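Local coordinates for protein histone-lysine N-methyltransferase, H3 lysine-9 specific SUVH4 (PDB 4QEO) that methylates histone H3 to lay down a repressive mark and binds methylated DNA, coupling DNA methylation to histone methylation, at residues 110-115 / 119-124; 167-172 / 186-191; 402-407 / 467-472. All blocks are in the same frame, centred on the assembly; numbering follows the deposited sequence.

In the fold
Contacts 1 and 2 belong to the SRA domain, which binds methylated DNA; contact 3 belongs to the SET domain, which methylates histone H3. They follow one another along the chain without overlap. The centres of contacts 1 and 2 are about 7 Å apart, and the two share one sheet, in which strands 106-112 and 165-172 run side by side. They touch directly: Tyr188 OH meets Ala123 O, and Met112 SD packs on Val167 CG1. Contact 3 lies on the other side of the chain's centre, about 44 Å from contact 1 and 41 Å from contact 2 between centres. DNA reading and histone methylation are thus spatially separate within one chain.

Contact 1. Residues 110-115 / 119-124; sequences IVMSGQ and DLDNAD. With nucleotides of chain B.
Met112 and Asp121 make a small, apolar-to-polar side-chain contact at the edge of the methylcytosine pocket of the SRA domain, between the end of strand 106-112 and the short strand 120-122. The side chains cross at about a right angle, and the bend at the end of the methionine (chi3 45°) carries Met112 CE to 3.6 Å from Asp121 CG. The carboxylate is held by other partners: Asp121 OD1 accepts from Ala123 N at 2.9 Å, closing an Asx turn, and OD2 is salt-bridged to Arg169. The loop ends nearer the DNA grip 5CM7 of chain B, the 5-methylcytosine. Its O2 takes two backbone bonds, from Ser113 N and Gln115 N, each 3.1 Å long, while its N4 donates to Asp119 OD1 at 3.0 Å. Asp119 OD2 stands 2.6 Å from N3 of the same base, and Thr129 bonds OD1 as well. With an alanine in place of Asp119, the N4 amino group and Thr129 would probably lose their shared acceptor, and N3 its facing carboxylate oxygen. Ser113 OG donates to DA8 OP1 of chain B at 2.7 Å, fixing the adjoining phosphate. Behind the pocket, strand 106-112 pairs in parallel with strand 165-172, and Met112 packs against Val167 and Arg169 there and against Val126 and Tyr128 of strand 125-129.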
loop_
_atom_site.group_PDB
_atom_site.type_symbol
_atom_site.label_atom_id
_atom_site.label_comp_id
_atom_site.label_asym_id
_atom_site.label_seq_id
_atom_site.Cartn_x
_atom_site.Cartn_y
_atom_site.Cartn_z
ATOM N N ILE A 110 19.482 -0.915 -12.078
ATOM C CA ILE A 110 20.282 -1.654 -11.106
ATOM C C ILE A 110 19.691 -1.542 -9.715
ATOM O O ILE A 110 18.980 -0.602 -9.410
ATOM C CB ILE A 110 21.774 -1.196 -11.066
ATOM C CG1 ILE A 110 21.866 0.252 -10.566
ATOM C CG2 ILE A 110 22.398 -1.336 -12.453
ATOM C CD1 ILE A 110 23.278 0.714 -10.269
ATOM N N VAL A 111 20.010 -2.511 -8.863
ATOM C CA VAL A 111 19.550 -2.462 -7.486
ATOM C C VAL A 111 20.755 -2.503 -6.552
ATOM O O VAL A 111 21.607 -3.389 -6.664
ATOM C CB VAL A 111 18.637 -3.673 -7.172
ATOM C CG1 VAL A 111 18.211 -3.649 -5.713
ATOM C CG2 VAL A 111 17.417 -3.684 -8.107
ATOM N N MET A 112 20.823 -1.555 -5.620
ATOM C CA MET A 112 21.883 -1.549 -4.619
ATOM C C MET A 112 21.305 -1.987 -3.281
ATOM O O MET A 112 20.469 -1.294 -2.696
ATOM C CB MET A 112 22.480 -0.135 -4.457
ATOM C CG MET A 112 22.776 0.624 -5.732
ATOM S SD MET A 112 23.133 2.396 -5.434
ATOM C CE MET A 112 24.246 2.281 -4.029
ATOM N N SER A 113 21.744 -3.135 -2.785
ATOM C CA SER A 113 21.131 -3.694 -1.588
ATOM C C SER A 113 22.198 -4.002 -0.571
ATOM O O SER A 113 21.936 -4.683 0.411
ATOM C CB SER A 113 20.356 -4.960 -1.937
ATOM O OG SER A 113 19.180 -4.600 -2.640
ATOM N N GLY A 114 23.402 -3.501 -0.823
ATOM C CA GLY A 114 24.495 -3.626 0.128
ATOM C C GLY A 114 25.024 -5.045 0.245
ATOM O O GLY A 114 25.550 -5.437 1.282
ATOM N N GLN A 115 24.891 -5.824 -0.821
ATOM C CA GLN A 115 25.300 -7.227 -0.776
ATOM C C GLN A 115 26.721 -7.469 -1.288
ATOM O O GLN A 115 27.314 -8.516 -1.028
ATOM C CB GLN A 115 24.310 -8.051 -1.582
ATOM C CG GLN A 115 22.885 -7.783 -1.153
ATOM C CD GLN A 115 22.621 -8.389 0.195
ATOM O OE1 GLN A 115 22.905 -9.557 0.407
ATOM N NE2 GLN A 115 22.119 -7.594 1.127
ATOM N N ASP A 119 30.767 -2.362 -3.041
ATOM C CA ASP A 119 29.841 -1.242 -3.304
ATOM C C ASP A 119 30.163 -0.071 -2.367
ATOM O O ASP A 119 30.420 -0.284 -1.190
ATOM C CB ASP A 119 28.366 -1.646 -3.080
ATOM C CG ASP A 119 27.824 -2.592 -4.148
ATOM O OD1 ASP A 119 28.473 -2.756 -5.211
ATOM O OD2 ASP A 119 26.724 -3.163 -3.918
ATOM N N LEU A 120 30.132 1.155 -2.886
ATOM C CA LEU A 120 30.307 2.356 -2.067
ATOM C C LEU A 120 29.195 3.349 -2.394
ATOM O O LEU A 120 29.134 3.845 -3.503
ATOM C CB LEU A 120 31.676 3.013 -2.324
ATOM C CG LEU A 120 31.877 4.299 -1.505
ATOM C CD1 LEU A 120 31.852 3.919 -0.028
ATOM C CD2 LEU A 120 33.180 5.038 -1.870
ATOM N N ASP A 121 28.340 3.627 -1.431
ATOM C CA ASP A 121 27.188 4.495 -1.617
ATOM C C ASP A 121 27.392 5.863 -1.023
ATOM O O ASP A 121 27.425 6.032 0.154
ATOM C CB ASP A 121 25.918 3.878 -1.023
ATOM C CG ASP A 121 24.665 4.679 -1.327
ATOM O OD1 ASP A 121 24.728 5.668 -2.002
ATOM O OD2 ASP A 121 23.615 4.304 -0.869
ATOM N N ASN A 122 27.461 6.830 -1.901
ATOM C CA ASN A 122 27.543 8.206 -1.520
ATOM C C ASN A 122 26.456 9.065 -2.137
ATOM O O ASN A 122 26.721 10.128 -2.563
ATOM C CB ASN A 122 28.918 8.782 -1.786
ATOM C CG ASN A 122 29.937 8.390 -0.730
ATOM O OD1 ASN A 122 31.048 8.078 -1.055
ATOM N ND2 ASN A 122 29.548 8.398 0.500
ATOM N N ALA A 123 25.249 8.533 -2.223
ATOM C CA ALA A 123 24.083 9.273 -2.628
ATOM C C ALA A 123 24.083 9.684 -4.078
ATOM O O ALA A 123 23.706 8.926 -4.897
ATOM C CB ALA A 123 23.812 10.442 -1.702
ATOM N N ASP A 124 24.424 10.926 -4.344
ATOM C CA ASP A 124 24.511 11.437 -5.693
ATOM C C ASP A 124 25.614 10.730 -6.469
ATOM O O ASP A 124 25.618 10.695 -7.645
ATOM C CB ASP A 124 24.754 12.928 -5.701
ATOM C CG ASP A 124 23.487 13.739 -5.582
ATOM O OD1 ASP A 124 22.421 13.218 -5.281
ATOM O OD2 ASP A 124 23.577 14.942 -5.798
ATOM N N1 5CM B 7 23.632 -6.505 -5.476
ATOM C C2 5CM B 7 24.261 -5.475 -4.767
ATOM N N3 5CM B 7 25.289 -4.789 -5.270
ATOM C C4 5CM B 7 25.758 -5.057 -6.459
ATOM C C5 5CM B 7 25.121 -6.131 -7.214
ATOM C C5A 5CM B 7 25.642 -6.465 -8.560
ATOM C C6 5CM B 7 24.080 -6.828 -6.662
ATOM O O2 5CM B 7 23.875 -5.151 -3.683
ATOM N N4 5CM B 7 26.762 -4.407 -6.977
ATOM C "C1'" 5CM B 7 22.579 -7.264 -4.841
ATOM C "C2'" 5CM B 7 21.288 -7.591 -5.571
ATOM C "C3'" 5CM B 7 20.883 -8.865 -4.868
ATOM C "C4'" 5CM B 7 22.214 -9.574 -4.721
ATOM O "O4'" 5CM B 7 23.144 -8.530 -4.569
ATOM O "O3'" 5CM B 7 20.399 -8.611 -3.560
ATOM C "C5'" 5CM B 7 22.586 -10.547 -5.845
ATOM O "O5'" 5CM B 7 22.575 -10.032 -7.151
ATOM P P 5CM B 7 23.477 -10.585 -8.297
ATOM O OP1 5CM B 7 23.439 -9.641 -9.362
ATOM O OP2 5CM B 7 24.714 -11.030 -7.764
ATOM P P DA B 8 18.973 -8.147 -3.228
ATOM O OP1 DA B 8 18.634 -6.915 -3.866
ATOM O OP2 DA B 8 18.828 -8.261 -1.822
ATOM O "O5'" DA B 8 17.993 -9.166 -3.928
ATOM C "C5'" DA B 8 17.794 -10.456 -3.383
ATOM C "C4'" DA B 8 16.324 -10.764 -3.303
ATOM O "O4'" DA B 8 16.153 -12.184 -3.298
ATOM C "C3'" DA B 8 15.671 -10.290 -2.017
ATOM O "O3'" DA B 8 14.281 -10.073 -2.244
ATOM C "C2'" DA B 8 15.999 -11.418 -1.061
ATOM C "C1'" DA B 8 16.116 -12.646 -1.963
ATOM N N9 DA B 8 17.282 -13.496 -1.761
ATOM C C8 DA B 8 18.555 -13.148 -1.399
ATOM N N7 DA B 8 19.387 -14.157 -1.358
ATOM C C5 DA B 8 18.613 -15.241 -1.736
ATOM C C6 DA B 8 18.907 -16.605 -1.893
ATOM N N6 DA B 8 20.112 -17.130 -1.691
ATOM N N1 DA B 8 17.909 -17.418 -2.287
ATOM C C2 DA B 8 16.699 -16.894 -2.487
ATOM N N3 DA B 8 16.301 -15.632 -2.383
ATOM C C4 DA B 8 17.317 -14.847 -1.996
#

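Contact 2. Residues 167-172 / 186-191; sequences VTRGHN and GLYKVE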
loop_
_atom_site.group_PDB
_atom_site.type_symbol
_atom_site.label_atom_id
_atom_site.label_comp_id
_atom_site.label_asym_id
_atom_site.label_seq_id
_atom_site.Cartn_x
_atom_site.Cartn_y
_atom_site.Cartn_z
ATOM N N VAL A 167 18.289 3.606 -10.760
ATOM C CA VAL A 167 18.987 3.114 -9.582
ATOM C C VAL A 167 17.983 3.019 -8.431
ATOM O O VAL A 167 17.251 3.969 -8.136
ATOM C CB VAL A 167 20.183 4.029 -9.190
ATOM C CG1 VAL A 167 20.752 3.592 -7.853
ATOM C CG2 VAL A 167 21.251 4.001 -10.287
ATOM N N THR A 168 17.948 1.849 -7.808
ATOM C CA THR A 168 17.016 1.557 -6.726
ATOM C C THR A 168 17.792 1.032 -5.531
ATOM O O THR A 168 18.674 0.182 -5.683
ATOM C CB THR A 168 15.975 0.515 -7.182
ATOM O OG1 THR A 168 15.204 1.069 -8.260
ATOM C CG2 THR A 168 15.039 0.104 -6.016
ATOM N N ARG A 169 17.474 1.553 -4.348
ATOM C CA ARG A 169 18.198 1.179 -3.135
ATOM C C ARG A 169 17.304 0.348 -2.211
ATOM O O ARG A 169 16.146 0.709 -1.971
ATOM C CB ARG A 169 18.640 2.424 -2.365
ATOM C CG ARG A 169 19.948 3.078 -2.852
ATOM C CD ARG A 169 20.230 4.373 -2.075
ATOM N NE ARG A 169 21.481 4.975 -2.524
ATOM C CZ ARG A 169 21.582 5.796 -3.568
ATOM N NH1 ARG A 169 20.496 6.145 -4.256
ATOM N NH2 ARG A 169 22.770 6.289 -3.911
ATOM N N GLY A 170 17.856 -0.736 -1.681
ATOM C CA GLY A 170 17.208 -1.475 -0.620
ATOM C C GLY A 170 17.445 -0.730 0.675
ATOM O O GLY A 170 18.470 -0.074 0.837
ATOM N N HIS A 171 16.482 -0.812 1.586
ATOM C CA HIS A 171 16.552 -0.145 2.874
ATOM C C HIS A 171 15.990 -1.130 3.880
ATOM O O HIS A 171 14.947 -1.748 3.633
ATOM C CB HIS A 171 15.662 1.110 2.923
ATOM C CG HIS A 171 16.026 2.176 1.929
ATOM N ND1 HIS A 171 16.945 3.166 2.199
ATOM C CD2 HIS A 171 15.547 2.438 0.689
ATOM C CE1 HIS A 171 17.037 3.977 1.160
ATOM N NE2 HIS A 171 16.196 3.562 0.231
ATOM N N ASN A 172 16.671 -1.267 5.013
ATOM C CA ASN A 172 16.137 -2.030 6.130
ATOM C C ASN A 172 15.073 -1.223 6.836
ATOM O O ASN A 172 15.208 -0.010 6.990
ATOM C CB ASN A 172 17.243 -2.407 7.110
ATOM C CG ASN A 172 18.037 -3.606 6.649
ATOM O OD1 ASN A 172 17.540 -4.434 5.883
ATOM N ND2 ASN A 172 19.277 -3.712 7.115
ATOM N N GLY A 186 15.955 7.468 -8.967
ATOM C CA GLY A 186 16.163 8.289 -10.153
ATOM C C GLY A 186 17.184 7.741 -11.135
ATOM O O GLY A 186 17.747 6.651 -10.941
ATOM N N LEU A 187 17.437 8.502 -12.196
ATOM C CA LEU A 187 18.386 8.082 -13.209
ATOM C C LEU A 187 19.829 8.505 -12.855
ATOM O O LEU A 187 20.051 9.591 -12.317
ATOM C CB LEU A 187 17.978 8.681 -14.555
ATOM C CG LEU A 187 16.553 8.303 -14.996
ATOM C CD1 LEU A 187 16.152 9.131 -16.179
ATOM C CD2 LEU A 187 16.544 6.814 -15.380
ATOM N N TYR A 188 20.790 7.639 -13.166
ATOM C CA TYR A 188 22.220 7.934 -13.018
ATOM C C TYR A 188 22.907 7.623 -14.330
ATOM O O TYR A 188 22.520 6.696 -15.043
ATOM C CB TYR A 188 22.857 7.049 -11.926
ATOM C CG TYR A 188 22.495 7.388 -10.480
ATOM C CD1 TYR A 188 21.186 7.314 -10.017
ATOM C CD2 TYR A 188 23.495 7.732 -9.562
ATOM C CE1 TYR A 188 20.868 7.598 -8.680
ATOM C CE2 TYR A 188 23.186 8.010 -8.222
ATOM C CZ TYR A 188 21.880 7.944 -7.790
ATOM O OH TYR A 188 21.574 8.242 -6.473
ATOM N N LYS A 189 23.951 8.377 -14.652
ATOM C CA LYS A 189 24.826 7.984 -15.733
ATOM C C LYS A 189 25.945 7.115 -15.199
ATOM O O LYS A 189 26.314 7.225 -14.031
ATOM C CB LYS A 189 25.435 9.220 -16.414
ATOM C CG LYS A 189 26.400 10.061 -15.547
ATOM C CD LYS A 189 27.208 11.055 -16.463
ATOM C CE LYS A 189 28.278 11.885 -15.712
ATOM N NZ LYS A 189 29.084 12.804 -16.636
ATOM N N VAL A 190 26.487 6.258 -16.057
ATOM C CA VAL A 190 27.745 5.586 -15.760
ATOM C C VAL A 190 28.862 6.500 -16.258
ATOM O O VAL A 190 29.076 6.664 -17.460
ATOM C CB VAL A 190 27.828 4.213 -16.438
ATOM C CG1 VAL A 190 29.059 3.437 -15.942
ATOM C CG2 VAL A 190 26.553 3.446 -16.152
ATOM N N GLU A 191 29.555 7.114 -15.307
ATOM C CA GLU A 191 30.588 8.096 -15.598
ATOM C C GLU A 191 31.817 7.380 -16.080
ATOM O O GLU A 191 32.445 7.767 -17.068
ATOM C CB GLU A 191 30.930 8.868 -14.328
ATOM C CG GLU A 191 32.239 9.633 -14.419
ATOM C CD GLU A 191 32.024 11.109 -14.271
ATOM O OE1 GLU A 191 31.467 11.724 -15.206
ATOM O OE2 GLU A 191 32.375 11.644 -13.200
#
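Val167 lies across the Tyr188 ring at about a right angle, with CG1 over one face and CG2 pressed closest, 3.3 Å from Tyr188 CD1. The first torsion of the valine accounts for this split: CG1 is anti to the backbone N (chi1 172°), and CG2, beside that N, is swung to the CD1 corner of the ring. At the far end of the tyrosine Arg169 comes in, also crossing it at about a right angle. Its chain is extended from CG to NE, and the guanidinium plane is turned 51° from the ring. Arg169 NH1 donates to Tyr188 OH at 3.2 Å, with the hydroxyl oxygen in the guanidinium plane. That hydroxyl is also hydrogen-bonded to Ala123 O, which takes a further bond from Arg169 NH2. A salt bridge from Arg169 NH1 to Asp185 adds to the one with Asp121, so the buried guanidinium is fixed in rotation and its charge is probably balanced by two carboxylates. Beneath the side chains, Val167 N bonds Gly186 O at 3.1 Å. The positive phi of Gly186 would jam a side chain against the preceding carbonyl, so the position calls for glycine. The segments cross at 113°, and their backbones come nearest at Val167 and Gly186, while Tyr188 carries most of the side-chain contact. It lies where the antiparallel strands of the beta hairpin 165-172/180-197 splay apart, within the strongly curved sheet of the SRA fold, with a tyrosine and an arginine network tying it to the loop after strand 120-122.

Contact 3. Residues 402-407 / 467-472; sequences YIFEID and LFVQCV. With SAH (S-adenosyl-L-homocysteine), chain E.
The Phe404 ring turns an edge, not a face, to the facing strand: Val469 CG2 lies near the ring plane, 3.5 Å from Phe404 CZ, and CG1 of the same valine is 4.0 Å from CZ. The two side chains come from opposite directions, the phenylalanine with CG roughly anti to its amide nitrogen (chi1 -158°), which aims the ring at strand 467-473. The same ring meets that of Tyr384, with planes at about 50°, and packs on Val484, Tyr500 and a basic side chain of the bound peptide. Tyr402, two residues before Phe404 and just ahead of strand 403-405, serves the cofactor instead. It belongs to the SAH pocket, where the SAH sulphur SD comes within 3.4 Å of Tyr402 CE1; Arg457 makes a cation-pi contact with this ring. In strand 467-473, Phe468 has Gln470 OE1 at its ring edge and a cation-pi contact with a basic residue of the bound peptide. Gln470 NE2 donates to Cys471 O at 3.0 Å, an almost straight bond of 175°, and to Arg328 O as well. Phe404 and Val469 thus join the edge strand 403-405 of one small sheet to strand 467-473 of another. Small sheets packed round the meeting place of cofactor and substrate peptide, which reach it from opposite faces, are typical of the SET fold.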
loop_
_atom_site.group_PDB
_atom_site.type_symbol
_atom_site.label_atom_id
_atom_site.label_comp_id
_atom_site.label_asym_id
_atom_site.label_seq_id
_atom_site.Cartn_x
_atom_site.Cartn_y
_atom_site.Cartn_z
ATOM N N TYR A 402 -20.394 14.145 8.477
ATOM C CA TYR A 402 -19.810 12.920 9.020
ATOM C C TYR A 402 -20.790 11.762 9.064
ATOM O O TYR A 402 -20.742 10.922 9.969
ATOM C CB TYR A 402 -19.227 13.178 10.408
ATOM C CG TYR A 402 -18.237 14.320 10.447
ATOM C CD1 TYR A 402 -16.874 14.089 10.332
ATOM C CD2 TYR A 402 -18.670 15.632 10.600
ATOM C CE1 TYR A 402 -15.971 15.128 10.377
ATOM C CE2 TYR A 402 -17.775 16.675 10.640
ATOM C CZ TYR A 402 -16.427 16.419 10.527
ATOM O OH TYR A 402 -15.532 17.464 10.567
ATOM N N ILE A 403 -21.676 11.712 8.077
ATOM C CA ILE A 403 -22.635 10.620 7.979
ATOM C C ILE A 403 -22.249 9.625 6.893
ATOM O O ILE A 403 -22.071 9.987 5.728
ATOM C CB ILE A 403 -24.040 11.143 7.700
ATOM C CG1 ILE A 403 -24.487 12.047 8.841
ATOM C CG2 ILE A 403 -25.013 9.992 7.519
ATOM C CD1 ILE A 403 -25.867 12.548 8.664
ATOM N N PHE A 404 -22.113 8.367 7.285
ATOM C CA PHE A 404 -21.779 7.305 6.349
ATOM C C PHE A 404 -23.011 6.432 6.114
ATOM O O PHE A 404 -23.444 5.712 7.007
ATOM C CB PHE A 404 -20.628 6.455 6.908
ATOM C CG PHE A 404 -19.868 5.682 5.858
ATOM C CD1 PHE A 404 -20.485 4.663 5.144
ATOM C CD2 PHE A 404 -18.535 5.963 5.604
ATOM C CE1 PHE A 404 -19.798 3.947 4.181
ATOM C CE2 PHE A 404 -17.835 5.252 4.637
ATOM C CZ PHE A 404 -18.472 4.237 3.926
ATOM N N GLU A 405 -23.575 6.484 4.913
ATOM C CA GLU A 405 -24.713 5.624 4.603
ATOM C C GLU A 405 -24.277 4.180 4.395
ATOM O O GLU A 405 -23.287 3.910 3.725
ATOM C CB GLU A 405 -25.468 6.134 3.375
ATOM C CG GLU A 405 -26.344 7.340 3.660
ATOM C CD GLU A 405 -27.057 7.845 2.425
ATOM O OE1 GLU A 405 -26.777 7.327 1.322
ATOM O OE2 GLU A 405 -27.894 8.760 2.558
ATOM N N ILE A 406 -25.030 3.254 4.970
ATOM C CA ILE A 406 -24.728 1.835 4.842
ATOM C C ILE A 406 -25.460 1.233 3.646
ATOM O O ILE A 406 -26.681 1.097 3.667
ATOM C CB ILE A 406 -25.127 1.064 6.125
ATOM C CG1 ILE A 406 -24.450 1.678 7.352
ATOM C CG2 ILE A 406 -24.775 -0.410 6.007
ATOM C CD1 ILE A 406 -24.883 1.043 8.659
ATOM N N ASP A 407 -24.713 0.878 2.605
ATOM C CA ASP A 407 -25.299 0.225 1.435
ATOM C C ASP A 407 -24.386 -0.864 0.874
ATOM O O ASP A 407 -23.270 -0.591 0.429
ATOM C CB ASP A 407 -25.643 1.252 0.348
ATOM C CG ASP A 407 -26.361 0.631 -0.844
ATOM O OD1 ASP A 407 -26.530 1.332 -1.864
ATOM O OD2 ASP A 407 -26.759 -0.554 -0.766
ATOM N N LEU A 467 -7.274 3.690 0.550
ATOM C CA LEU A 467 -8.164 2.808 1.303
ATOM C C LEU A 467 -9.429 2.479 0.507
ATOM O O LEU A 467 -9.795 3.184 -0.435
ATOM C CB LEU A 467 -8.580 3.435 2.648
ATOM C CG LEU A 467 -7.475 3.940 3.579
ATOM C CD1 LEU A 467 -8.078 4.541 4.855
ATOM C CD2 LEU A 467 -6.515 2.820 3.912
ATOM N N PHE A 468 -10.106 1.409 0.907
ATOM C CA PHE A 468 -11.421 1.113 0.375
ATOM C C PHE A 468 -12.354 0.627 1.484
ATOM O O PHE A 468 -11.900 0.162 2.544
ATOM C CB PHE A 468 -11.346 0.109 -0.775
ATOM C CG PHE A 468 -11.029 -1.300 -0.350
ATOM C CD1 PHE A 468 -9.720 -1.704 -0.156
ATOM C CD2 PHE A 468 -12.049 -2.231 -0.174
ATOM C CE1 PHE A 468 -9.428 -3.008 0.215
ATOM C CE2 PHE A 468 -11.769 -3.531 0.197
ATOM C CZ PHE A 468 -10.453 -3.924 0.392
ATOM N N VAL A 469 -13.649 0.772 1.220
ATOM C CA VAL A 469 -14.718 0.399 2.129
ATOM C C VAL A 469 -15.151 -1.035 1.896
ATOM O O VAL A 469 -15.484 -1.418 0.773
ATOM C CB VAL A 469 -15.950 1.301 1.919
ATOM C CG1 VAL A 469 -17.173 0.701 2.596
ATOM C CG2 VAL A 469 -15.673 2.698 2.433
ATOM N N GLN A 470 -15.164 -1.817 2.968
ATOM C CA GLN A 470 -15.587 -3.203 2.917
ATOM C C GLN A 470 -16.715 -3.446 3.919
ATOM O O GLN A 470 -16.558 -3.181 5.129
ATOM C CB GLN A 470 -14.403 -4.123 3.218
ATOM C CG GLN A 470 -14.777 -5.585 3.252
ATOM C CD GLN A 470 -15.262 -6.077 1.915
ATOM O OE1 GLN A 470 -14.512 -6.089 0.933
ATOM N NE2 GLN A 470 -16.522 -6.485 1.861
ATOM N N CYS A 471 -17.855 -3.928 3.421
ATOM C CA CYS A 471 -18.962 -4.297 4.299
ATOM C C CYS A 471 -18.667 -5.625 4.978
ATOM O O CYS A 471 -18.267 -6.588 4.329
ATOM C CB CYS A 471 -20.287 -4.377 3.532
ATOM S SG CYS A 471 -20.987 -2.757 3.097
ATOM N N VAL A 472 -18.858 -5.660 6.292
ATOM C CA VAL A 472 -18.592 -6.857 7.077
ATOM C C VAL A 472 -19.801 -7.190 7.957
ATOM O O VAL A 472 -20.329 -6.309 8.633
ATOM C CB VAL A 472 -17.367 -6.655 7.999
ATOM C CG1 VAL A 472 -17.117 -7.905 8.845
ATOM C CG2 VAL A 472 -16.135 -6.287 7.189
HETATM N N SAH E . -11.436 17.004 7.154
HETATM C CA SAH E . -12.646 16.642 7.884
HETATM C CB SAH E . -12.761 15.124 8.029
HETATM C CG SAH E . -13.523 14.448 6.889
HETATM S SD SAH E . -15.317 14.664 7.042
HETATM C C SAH E . -12.717 17.354 9.232
HETATM O O SAH E . -13.393 16.896 10.152
HETATM O OXT SAH E . -12.102 18.406 9.432
HETATM C "C5'" SAH E . -15.516 15.214 5.330
HETATM C "C4'" SAH E . -15.459 16.730 5.232
HETATM O "O4'" SAH E . -14.107 17.134 5.112
HETATM C "C3'" SAH E . -16.208 17.257 4.018
HETATM O "O3'" SAH E . -17.443 17.819 4.392
HETATM C "C2'" SAH E . -15.302 18.319 3.436
HETATM O "O2'" SAH E . -15.689 19.599 3.880
HETATM C "C1'" SAH E . -13.935 17.985 3.997
HETATM N N9 SAH E . -13.195 17.261 2.952
HETATM C C8 SAH E . -12.990 15.905 2.881
HETATM N N7 SAH E . -12.283 15.633 1.762
HETATM C C5 SAH E . -12.049 16.796 1.113
HETATM C C6 SAH E . -11.384 17.087 -0.069
HETATM N N6 SAH E . -10.829 16.105 -0.775
HETATM N N1 SAH E . -11.304 18.397 -0.497
HETATM C C2 SAH E . -11.881 19.411 0.244
HETATM N N3 SAH E . -12.540 19.114 1.421
HETATM C C4 SAH E . -12.618 17.829 1.848
#